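Local coordinates for tartrate dehydrogenase/decarboxylase (Pseudomonas putida, PDB 3FLK), which oxidises tartrate with NAD, converts meso-tartrate to D-glycerate and oxidatively decarboxylates D-malate to pyruvate, using a magnesium or manganese ion, at residues A268-E273 and L309-Q314; D61-Q66 and R99-Y104. The protein carries 1 engineered substitution. All blocks are in the same frame, centred on the assembly; numbering follows the deposited sequence.

Contact 1 of 2, residues A268-E273 and L309-Q314; sequences ANLNPE and LEFLGQ
N271 OD1 is gripped by two backbone amides, those of N275 and F276, while the carbonyl oxygen of the same residue comes up to the rim of F311, near the ring plane, N271 O lying 4.0 Å from F311 CZ. CA of P272 borders the same edge more loosely. One face of the ring is covered by L270. Its CD2 methyl stands almost on the ring normal, 3.7 Å from the centroid of F311 and 10° off the perpendicular, a CH-pi contact centred on the ring. L270 CD1 reaches the same ring nearer its rim, 4.0 Å from F311 CE1, and the two side chains run past each other in opposite senses. F311 gets there because CG is anti to the backbone N (chi1 -172°), which carries the ring off the helix toward the strand end. This is helix 299-313 laid against the large mixed sheet of the isocitrate/isopropylmalate dehydrogenase fold, where strand 266-270 runs antiparallel to both its neighbours, 278-282 and 105-111. F311 also touches S278 and F280 on the first of these. R274 makes a cation-pi contact with the ring and also donates from NH1 to the backbone O of F311. The helix finishes just beyond: G313 N still bonds L309 O at 2.9 Å, and Q314 then leaves helical geometry with positive phi.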
ATOM      1  N   ALA A 268      -9.511 -14.487  -9.465  1.00 14.83           N
ATOM      2  CA  ALA A 268      -9.755 -15.917  -9.400  1.00 14.55           C
ATOM      3  C   ALA A 268      -9.205 -16.454  -8.080  1.00 14.47           C
ATOM      4  O   ALA A 268      -7.997 -16.398  -7.842  1.00 14.30           O
ATOM      5  CB  ALA A 268      -9.096 -16.612 -10.583  1.00 14.55           C
ATOM      6  N   ASN A 269     -10.101 -16.940  -7.224  1.00 14.27           N
ATOM      7  CA  ASN A 269      -9.727 -17.577  -5.963  1.00 14.57           C
ATOM      8  C   ASN A 269      -9.661 -19.081  -6.188  1.00 14.67           C
ATOM      9  O   ASN A 269     -10.670 -19.782  -6.092  1.00 14.49           O
ATOM     10  CB  ASN A 269     -10.730 -17.250  -4.850  1.00 14.48           C
ATOM     11  CG  ASN A 269     -10.788 -15.767  -4.521  1.00 14.90           C
ATOM     12  OD1 ASN A 269     -10.352 -15.345  -3.452  1.00 15.39           O
ATOM     13  ND2 ASN A 269     -11.344 -14.973  -5.431  1.00 15.03           N
ATOM     14  N   LEU A 270      -8.463 -19.563  -6.497  1.00 15.04           N
ATOM     15  CA  LEU A 270      -8.282 -20.918  -6.996  1.00 15.58           C
ATOM     16  C   LEU A 270      -7.845 -21.918  -5.940  1.00 16.20           C
ATOM     17  O   LEU A 270      -6.938 -21.652  -5.142  1.00 15.90           O
ATOM     18  CB  LEU A 270      -7.270 -20.939  -8.149  1.00 15.40           C
ATOM     19  CG  LEU A 270      -7.518 -20.108  -9.413  1.00 15.25           C
ATOM     20  CD1 LEU A 270      -6.401 -20.360 -10.409  1.00 15.55           C
ATOM     21  CD2 LEU A 270      -8.878 -20.407 -10.044  1.00 14.92           C
ATOM     22  N   ASN A 271      -8.514 -23.065  -5.951  1.00 16.95           N
ATOM     23  CA  ASN A 271      -8.008 -24.283  -5.341  1.00 17.98           C
ATOM     24  C   ASN A 271      -7.468 -25.141  -6.494  1.00 18.48           C
ATOM     25  O   ASN A 271      -8.225 -25.894  -7.109  1.00 18.48           O
ATOM     26  CB  ASN A 271      -9.124 -25.002  -4.574  1.00 17.94           C
ATOM     27  CG  ASN A 271      -8.676 -26.334  -3.982  1.00 18.84           C
ATOM     28  OD1 ASN A 271      -9.183 -27.391  -4.358  1.00 19.90           O
ATOM     29  ND2 ASN A 271      -7.724 -26.288  -3.057  1.00 18.82           N
ATOM     30  N   PRO A 272      -6.162 -25.007  -6.808  1.00 19.15           N
ATOM     31  CA  PRO A 272      -5.560 -25.589  -8.017  1.00 19.64           C
ATOM     32  C   PRO A 272      -5.665 -27.114  -8.102  1.00 20.27           C
ATOM     33  O   PRO A 272      -5.729 -27.664  -9.204  1.00 20.24           O
ATOM     34  CB  PRO A 272      -4.088 -25.168  -7.920  1.00 19.74           C
ATOM     35  CG  PRO A 272      -4.079 -24.010  -6.989  1.00 19.43           C
ATOM     36  CD  PRO A 272      -5.159 -24.289  -6.003  1.00 19.19           C
ATOM     37  N   GLU A 273      -5.692 -27.777  -6.949  1.00 20.91           N
ATOM     38  CA  GLU A 273      -5.802 -29.237  -6.880  1.00 21.71           C
ATOM     39  C   GLU A 273      -7.219 -29.712  -7.202  1.00 21.77           C
ATOM     40  O   GLU A 273      -7.449 -30.906  -7.409  1.00 21.80           O
ATOM     41  CB  GLU A 273      -5.375 -29.748  -5.500  1.00 21.97           C
ATOM     42  CG  GLU A 273      -3.898 -29.522  -5.163  1.00 23.61           C
ATOM     43  CD  GLU A 273      -3.584 -28.082  -4.769  1.00 25.77           C
ATOM     44  OE1 GLU A 273      -4.493 -27.378  -4.274  1.00 26.45           O
ATOM     45  OE2 GLU A 273      -2.423 -27.654  -4.956  1.00 27.25           O
ATOM     46  N   LEU A 309     -14.452 -19.726 -16.883  1.00 20.91           N
ATOM     47  CA  LEU A 309     -14.583 -20.651 -18.008  1.00 21.09           C
ATOM     48  C   LEU A 309     -13.231 -21.225 -18.412  1.00 21.31           C
ATOM     49  O   LEU A 309     -13.124 -22.413 -18.718  1.00 21.27           O
ATOM     50  CB  LEU A 309     -15.252 -19.968 -19.208  1.00 20.81           C
ATOM     51  CG  LEU A 309     -16.702 -19.496 -19.056  1.00 20.68           C
ATOM     52  CD1 LEU A 309     -17.226 -18.980 -20.393  1.00 20.84           C
ATOM     53  CD2 LEU A 309     -17.613 -20.599 -18.509  1.00 19.93           C
ATOM     54  N   GLU A 310     -12.206 -20.376 -18.402  1.00 21.73           N
ATOM     55  CA  GLU A 310     -10.838 -20.794 -18.687  1.00 22.45           C
ATOM     56  C   GLU A 310     -10.384 -21.876 -17.700  1.00 22.55           C
ATOM     57  O   GLU A 310      -9.788 -22.878 -18.103  1.00 22.45           O
ATOM     58  CB  GLU A 310      -9.896 -19.585 -18.648  1.00 22.32           C
ATOM     59  CG  GLU A 310      -8.499 -19.843 -19.209  1.00 23.18           C
ATOM     60  CD  GLU A 310      -7.621 -18.602 -19.200  1.00 23.37           C
ATOM     61  OE1 GLU A 310      -7.565 -17.910 -18.160  1.00 25.05           O
ATOM     62  OE2 GLU A 310      -6.978 -18.318 -20.234  1.00 24.70           O
ATOM     63  N   PHE A 311     -10.691 -21.676 -16.416  1.00 22.68           N
ATOM     64  CA  PHE A 311     -10.311 -22.621 -15.363  1.00 23.09           C
ATOM     65  C   PHE A 311     -11.111 -23.930 -15.396  1.00 23.50           C
ATOM     66  O   PHE A 311     -10.549 -25.008 -15.188  1.00 23.41           O
ATOM     67  CB  PHE A 311     -10.419 -21.969 -13.980  1.00 22.83           C
ATOM     68  CG  PHE A 311      -9.871 -22.822 -12.863  1.00 22.73           C
ATOM     69  CD1 PHE A 311      -8.497 -22.989 -12.709  1.00 22.49           C
ATOM     70  CD2 PHE A 311     -10.729 -23.462 -11.973  1.00 22.32           C
ATOM     71  CE1 PHE A 311      -7.985 -23.782 -11.679  1.00 22.78           C
ATOM     72  CE2 PHE A 311     -10.227 -24.256 -10.942  1.00 22.30           C
ATOM     73  CZ  PHE A 311      -8.853 -24.416 -10.797  1.00 22.29           C
ATOM     74  N   LEU A 312     -12.415 -23.826 -15.648  1.00 24.15           N
ATOM     75  CA  LEU A 312     -13.286 -25.001 -15.731  1.00 24.89           C
ATOM     76  C   LEU A 312     -13.034 -25.837 -16.984  1.00 25.53           C
ATOM     77  O   LEU A 312     -13.211 -27.056 -16.966  1.00 25.55           O
ATOM     78  CB  LEU A 312     -14.763 -24.593 -15.677  1.00 24.78           C
ATOM     79  CG  LEU A 312     -15.372 -24.162 -14.338  1.00 24.82           C
ATOM     80  CD1 LEU A 312     -16.807 -23.708 -14.545  1.00 24.76           C
ATOM     81  CD2 LEU A 312     -15.308 -25.276 -13.295  1.00 24.66           C
ATOM     82  N   GLY A 313     -12.615 -25.178 -18.061  1.00 26.41           N
ATOM     83  CA  GLY A 313     -12.443 -25.828 -19.359  1.00 27.63           C
ATOM     84  C   GLY A 313     -11.413 -26.939 -19.377  1.00 28.57           C
ATOM     85  O   GLY A 313     -11.657 -28.009 -19.944  1.00 28.65           O
ATOM     86  N   GLN A 314     -10.266 -26.675 -18.749  1.00 29.32           N
ATOM     87  CA  GLN A 314      -9.141 -27.616 -18.681  1.00 30.22           C
ATOM     88  C   GLN A 314      -8.632 -28.025 -20.065  1.00 30.42           C
ATOM     89  O   GLN A 314      -7.829 -27.308 -20.668  1.00 30.68           O
ATOM     90  CB  GLN A 314      -9.481 -28.832 -17.801  1.00 30.16           C
ATOM     91  CG  GLN A 314      -9.473 -28.517 -16.313  1.00 30.74           C
ATOM     92  CD  GLN A 314      -9.854 -29.699 -15.446  1.00 30.94           C
ATOM     93  OE1 GLN A 314     -11.035 -29.974 -15.231  1.00 31.80           O
ATOM     94  NE2 GLN A 314      -8.850 -30.397 -14.924  1.00 32.05           N
TER

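Contact 2 of 2, residues D61-Q66 and R99-Y104. With SO4 (sulfate ion), chain L.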
ATOM      1  N   ASP A  61     -25.845 -22.766   8.295  1.00 28.07           N
ATOM      2  CA  ASP A  61     -24.821 -23.641   8.871  1.00 28.25           C
ATOM      3  C   ASP A  61     -24.275 -24.675   7.882  1.00 28.07           C
ATOM      4  O   ASP A  61     -23.116 -25.080   7.987  1.00 28.07           O
ATOM      5  CB  ASP A  61     -25.363 -24.348  10.122  1.00 28.54           C
ATOM      6  CG  ASP A  61     -25.534 -23.409  11.312  1.00 29.20           C
ATOM      7  OD1 ASP A  61     -25.312 -22.186  11.171  1.00 29.89           O
ATOM      8  OD2 ASP A  61     -25.895 -23.903  12.403  1.00 30.56           O
ATOM      9  N   ASP A  62     -25.104 -25.090   6.926  1.00 27.84           N
ATOM     10  CA  ASP A  62     -24.719 -26.125   5.964  1.00 27.70           C
ATOM     11  C   ASP A  62     -24.273 -25.573   4.600  1.00 27.35           C
ATOM     12  O   ASP A  62     -24.392 -26.256   3.580  1.00 27.19           O
ATOM     13  CB  ASP A  62     -25.854 -27.145   5.795  1.00 27.95           C
ATOM     14  CG  ASP A  62     -27.098 -26.551   5.143  1.00 28.77           C
ATOM     15  OD1 ASP A  62     -27.297 -25.315   5.210  1.00 29.54           O
ATOM     16  OD2 ASP A  62     -27.881 -27.331   4.561  1.00 29.95           O
ATOM     17  N   TRP A  63     -23.745 -24.349   4.595  1.00 26.93           N
ATOM     18  CA  TRP A  63     -23.330 -23.682   3.355  1.00 26.59           C
ATOM     19  C   TRP A  63     -22.312 -24.498   2.547  1.00 26.67           C
ATOM     20  O   TRP A  63     -22.401 -24.558   1.320  1.00 26.51           O
ATOM     21  CB  TRP A  63     -22.790 -22.271   3.641  1.00 26.29           C
ATOM     22  CG  TRP A  63     -21.525 -22.255   4.453  1.00 25.82           C
ATOM     23  CD1 TRP A  63     -21.424 -22.167   5.811  1.00 25.44           C
ATOM     24  CD2 TRP A  63     -20.182 -22.333   3.956  1.00 25.40           C
ATOM     25  NE1 TRP A  63     -20.104 -22.184   6.191  1.00 25.32           N
ATOM     26  CE2 TRP A  63     -19.320 -22.289   5.072  1.00 25.40           C
ATOM     27  CE3 TRP A  63     -19.622 -22.436   2.674  1.00 25.55           C
ATOM     28  CZ2 TRP A  63     -17.929 -22.343   4.948  1.00 25.77           C
ATOM     29  CZ3 TRP A  63     -18.239 -22.497   2.551  1.00 25.51           C
ATOM     30  CH2 TRP A  63     -17.409 -22.446   3.683  1.00 25.72           C
ATOM     31  N   ALA A  64     -21.365 -25.128   3.243  1.00 26.80           N
ATOM     32  CA  ALA A  64     -20.287 -25.884   2.602  1.00 27.13           C
ATOM     33  C   ALA A  64     -20.812 -27.148   1.941  1.00 27.36           C
ATOM     34  O   ALA A  64     -20.365 -27.519   0.856  1.00 27.35           O
ATOM     35  CB  ALA A  64     -19.186 -26.220   3.609  1.00 27.06           C
ATOM     36  N   GLU A  65     -21.761 -27.798   2.609  1.00 27.80           N
ATOM     37  CA  GLU A  65     -22.459 -28.965   2.078  1.00 28.43           C
ATOM     38  C   GLU A  65     -23.173 -28.607   0.772  1.00 28.07           C
ATOM     39  O   GLU A  65     -23.134 -29.371  -0.195  1.00 28.20           O
ATOM     40  CB  GLU A  65     -23.453 -29.482   3.126  1.00 28.50           C
ATOM     41  CG  GLU A  65     -24.325 -30.656   2.700  1.00 29.50           C
ATOM     42  CD  GLU A  65     -25.510 -30.857   3.635  1.00 29.74           C
ATOM     43  OE1 GLU A  65     -25.308 -31.357   4.768  1.00 31.51           O
ATOM     44  OE2 GLU A  65     -26.646 -30.513   3.236  1.00 31.31           O
ATOM     45  N   GLN A  66     -23.802 -27.435   0.745  1.00 27.74           N
ATOM     46  CA  GLN A  66     -24.551 -26.978  -0.426  1.00 27.47           C
ATOM     47  C   GLN A  66     -23.648 -26.611  -1.603  1.00 27.26           C
ATOM     48  O   GLN A  66     -23.925 -26.993  -2.741  1.00 27.25           O
ATOM     49  CB  GLN A  66     -25.453 -25.795  -0.066  1.00 27.45           C
ATOM     50  CG  GLN A  66     -26.566 -26.129   0.921  1.00 27.52           C
ATOM     51  CD  GLN A  66     -27.541 -24.984   1.120  1.00 27.42           C
ATOM     52  OE1 GLN A  66     -28.099 -24.452   0.158  1.00 27.83           O
ATOM     53  NE2 GLN A  66     -27.757 -24.603   2.373  1.00 27.45           N
ATOM     54  N   ARG A  99     -10.943 -19.881   2.816  1.00 16.69           N
ATOM     55  CA  ARG A  99     -10.145 -20.698   3.734  1.00 17.31           C
ATOM     56  C   ARG A  99     -10.610 -22.147   3.820  1.00 17.54           C
ATOM     57  O   ARG A  99      -9.790 -23.067   3.762  1.00 17.74           O
ATOM     58  CB  ARG A  99     -10.054 -20.030   5.110  1.00 17.23           C
ATOM     59  CG  ARG A  99      -9.332 -18.696   5.016  1.00 17.45           C
ATOM     60  CD  ARG A  99      -9.150 -17.976   6.336  1.00 18.07           C
ATOM     61  NE  ARG A  99      -8.343 -16.778   6.111  1.00 18.91           N
ATOM     62  CZ  ARG A  99      -7.600 -16.163   7.026  1.00 19.45           C
ATOM     63  NH1 ARG A  99      -7.545 -16.610   8.274  1.00 19.32           N
ATOM     64  NH2 ARG A  99      -6.903 -15.090   6.681  1.00 19.86           N
ATOM     65  N   GLU A 100     -11.920 -22.354   3.926  1.00 17.96           N
ATOM     66  CA  GLU A 100     -12.456 -23.712   4.038  1.00 18.44           C
ATOM     67  C   GLU A 100     -12.454 -24.497   2.725  1.00 18.12           C
ATOM     68  O   GLU A 100     -12.427 -25.728   2.742  1.00 18.00           O
ATOM     69  CB  GLU A 100     -13.836 -23.711   4.700  1.00 18.64           C
ATOM     70  CG  GLU A 100     -13.751 -23.479   6.204  1.00 20.86           C
ATOM     71  CD  GLU A 100     -15.101 -23.406   6.885  1.00 22.71           C
ATOM     72  OE1 GLU A 100     -15.951 -24.289   6.637  1.00 24.04           O
ATOM     73  OE2 GLU A 100     -15.299 -22.471   7.690  1.00 24.10           O
ATOM     74  N   PHE A 101     -12.468 -23.790   1.597  1.00 17.92           N
ATOM     75  CA  PHE A 101     -12.298 -24.435   0.297  1.00 17.87           C
ATOM     76  C   PHE A 101     -10.849 -24.364  -0.178  1.00 17.65           C
ATOM     77  O   PHE A 101     -10.549 -24.671  -1.335  1.00 17.59           O
ATOM     78  CB  PHE A 101     -13.255 -23.852  -0.755  1.00 18.01           C
ATOM     79  CG  PHE A 101     -14.697 -24.240  -0.551  1.00 18.54           C
ATOM     80  CD1 PHE A 101     -15.037 -25.367   0.198  1.00 18.95           C
ATOM     81  CD2 PHE A 101     -15.717 -23.491  -1.128  1.00 19.15           C
ATOM     82  CE1 PHE A 101     -16.368 -25.729   0.388  1.00 19.32           C
ATOM     83  CE2 PHE A 101     -17.055 -23.849  -0.947  1.00 19.87           C
ATOM     84  CZ  PHE A 101     -17.379 -24.971  -0.188  1.00 19.24           C
ATOM     85  N   ASP A 102      -9.961 -23.961   0.732  1.00 17.39           N
ATOM     86  CA  ASP A 102      -8.515 -23.887   0.491  1.00 17.17           C
ATOM     87  C   ASP A 102      -8.163 -23.265  -0.866  1.00 16.64           C
ATOM     88  O   ASP A 102      -7.387 -23.827  -1.652  1.00 16.16           O
ATOM     89  CB  ASP A 102      -7.861 -25.265   0.659  1.00 17.57           C
ATOM     90  CG  ASP A 102      -6.412 -25.173   1.113  1.00 18.89           C
ATOM     91  OD1 ASP A 102      -6.081 -24.277   1.924  1.00 20.10           O
ATOM     92  OD2 ASP A 102      -5.602 -26.007   0.660  1.00 21.14           O
ATOM     93  N   GLN A 103      -8.750 -22.099  -1.122  1.00 15.88           N
ATOM     94  CA  GLN A 103      -8.520 -21.356  -2.352  1.00 15.31           C
ATOM     95  C   GLN A 103      -7.288 -20.470  -2.174  1.00 15.11           C
ATOM     96  O   GLN A 103      -7.392 -19.244  -2.163  1.00 15.08           O
ATOM     97  CB  GLN A 103      -9.763 -20.522  -2.704  1.00 15.21           C
ATOM     98  CG  GLN A 103     -11.015 -21.363  -2.971  1.00 14.64           C
ATOM     99  CD  GLN A 103     -12.314 -20.560  -2.983  1.00 14.91           C
ATOM    100  OE1 GLN A 103     -12.349 -19.384  -2.612  1.00 14.59           O
ATOM    101  NE2 GLN A 103     -13.396 -21.208  -3.403  1.00 14.30           N
ATOM    102  N   TYR A 104      -6.120 -21.100  -2.039  1.00 14.84           N
ATOM    103  CA  TYR A 104      -4.915 -20.393  -1.581  1.00 14.62           C
ATOM    104  C   TYR A 104      -4.288 -19.423  -2.587  1.00 14.40           C
ATOM    105  O   TYR A 104      -3.529 -18.533  -2.198  1.00 14.39           O
ATOM    106  CB  TYR A 104      -3.876 -21.366  -1.000  1.00 14.84           C
ATOM    107  CG  TYR A 104      -3.288 -22.362  -1.978  1.00 14.81           C
ATOM    108  CD1 TYR A 104      -2.155 -22.045  -2.725  1.00 15.18           C
ATOM    109  CD2 TYR A 104      -3.843 -23.632  -2.131  1.00 14.93           C
ATOM    110  CE1 TYR A 104      -1.602 -22.959  -3.618  1.00 15.20           C
ATOM    111  CE2 TYR A 104      -3.293 -24.557  -3.021  1.00 15.00           C
ATOM    112  CZ  TYR A 104      -2.175 -24.207  -3.761  1.00 15.03           C
ATOM    113  OH  TYR A 104      -1.620 -25.104  -4.646  1.00 16.42           O
TER
HETATM  114  S   SO4 L 408     -29.233 -23.558   9.106  1.00 62.21           S
HETATM  115  O1  SO4 L 408     -28.584 -22.284   9.406  1.00 61.94           O
HETATM  116  O2  SO4 L 408     -29.637 -24.194  10.357  1.00 62.28           O
HETATM  117  O3  SO4 L 408     -30.412 -23.322   8.276  1.00 62.18           O
HETATM  118  O4  SO4 L 408     -28.308 -24.434   8.392  1.00 62.03           O
HETATM  119  O   HOH W   1     -18.178 -22.802   8.793  1.00 46.72           O
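E100 lies along W63 from CB to its carboxylate. E100 CB is 3.9 Å from W63 CH2, and beyond CG the chain is extended (chi2 177°), which lays CD beside the benzo part of the indole, 3.6 Å from W63 CZ2. At the tip the oxygens differ: E100 OE1 meets W63 CZ2 obliquely at 3.2 Å, whereas OE2 lies in the indole plane, at its edge. Carboxylate and ring planes are turned 53° apart. E100 OE2 also accepts from a water at 3.1 Å, and that water in turn accepts from W63 NE1, so the acid and the indole nitrogen are bridged. E100 is the last residue of helix 94-100, which closes in a Schellman motif with D102, of positive phi, as its C-prime residue. F101, at the turn, swings its ring back to W63, F101 CZ coming 3.8 Å from W63 CZ3 with the planes oblique at 59°; A64 O lies near the same ring's edge. With W63 cut back to an alanine, the bridging water is likely to lose its indole donor, and a gap would probably open beside F101 and the E100 carboxylate. At the start of 61-66, D61 N donates to O1 of a sulfate, probably from the crystallisation liquor, at 3.0 Å; K57 NZ also bonds this ion.

Overall arrangement
Both contacts are partly buried, but contact 1 lies nearer the middle of the chain, about 13 Å from its centre against 18 Å for contact 2. They share no helix or strand: contact 1 sets a long helix against a sheet strand and rests mainly on a methyl-over-ring contact, while contact 2 joins two helix ends and mixes aromatic packing with a water bridge from an exposed acid. They meet through the loop 101-104, which leads into strand 105-111, one of the two neighbours of 266-270. There E273 OE2 and Y104 OH, 2.7 Å apart, probably hydrogen-bond, as do N271 ND2 and D102 O at 2.9 Å, and P272 packs on Y104.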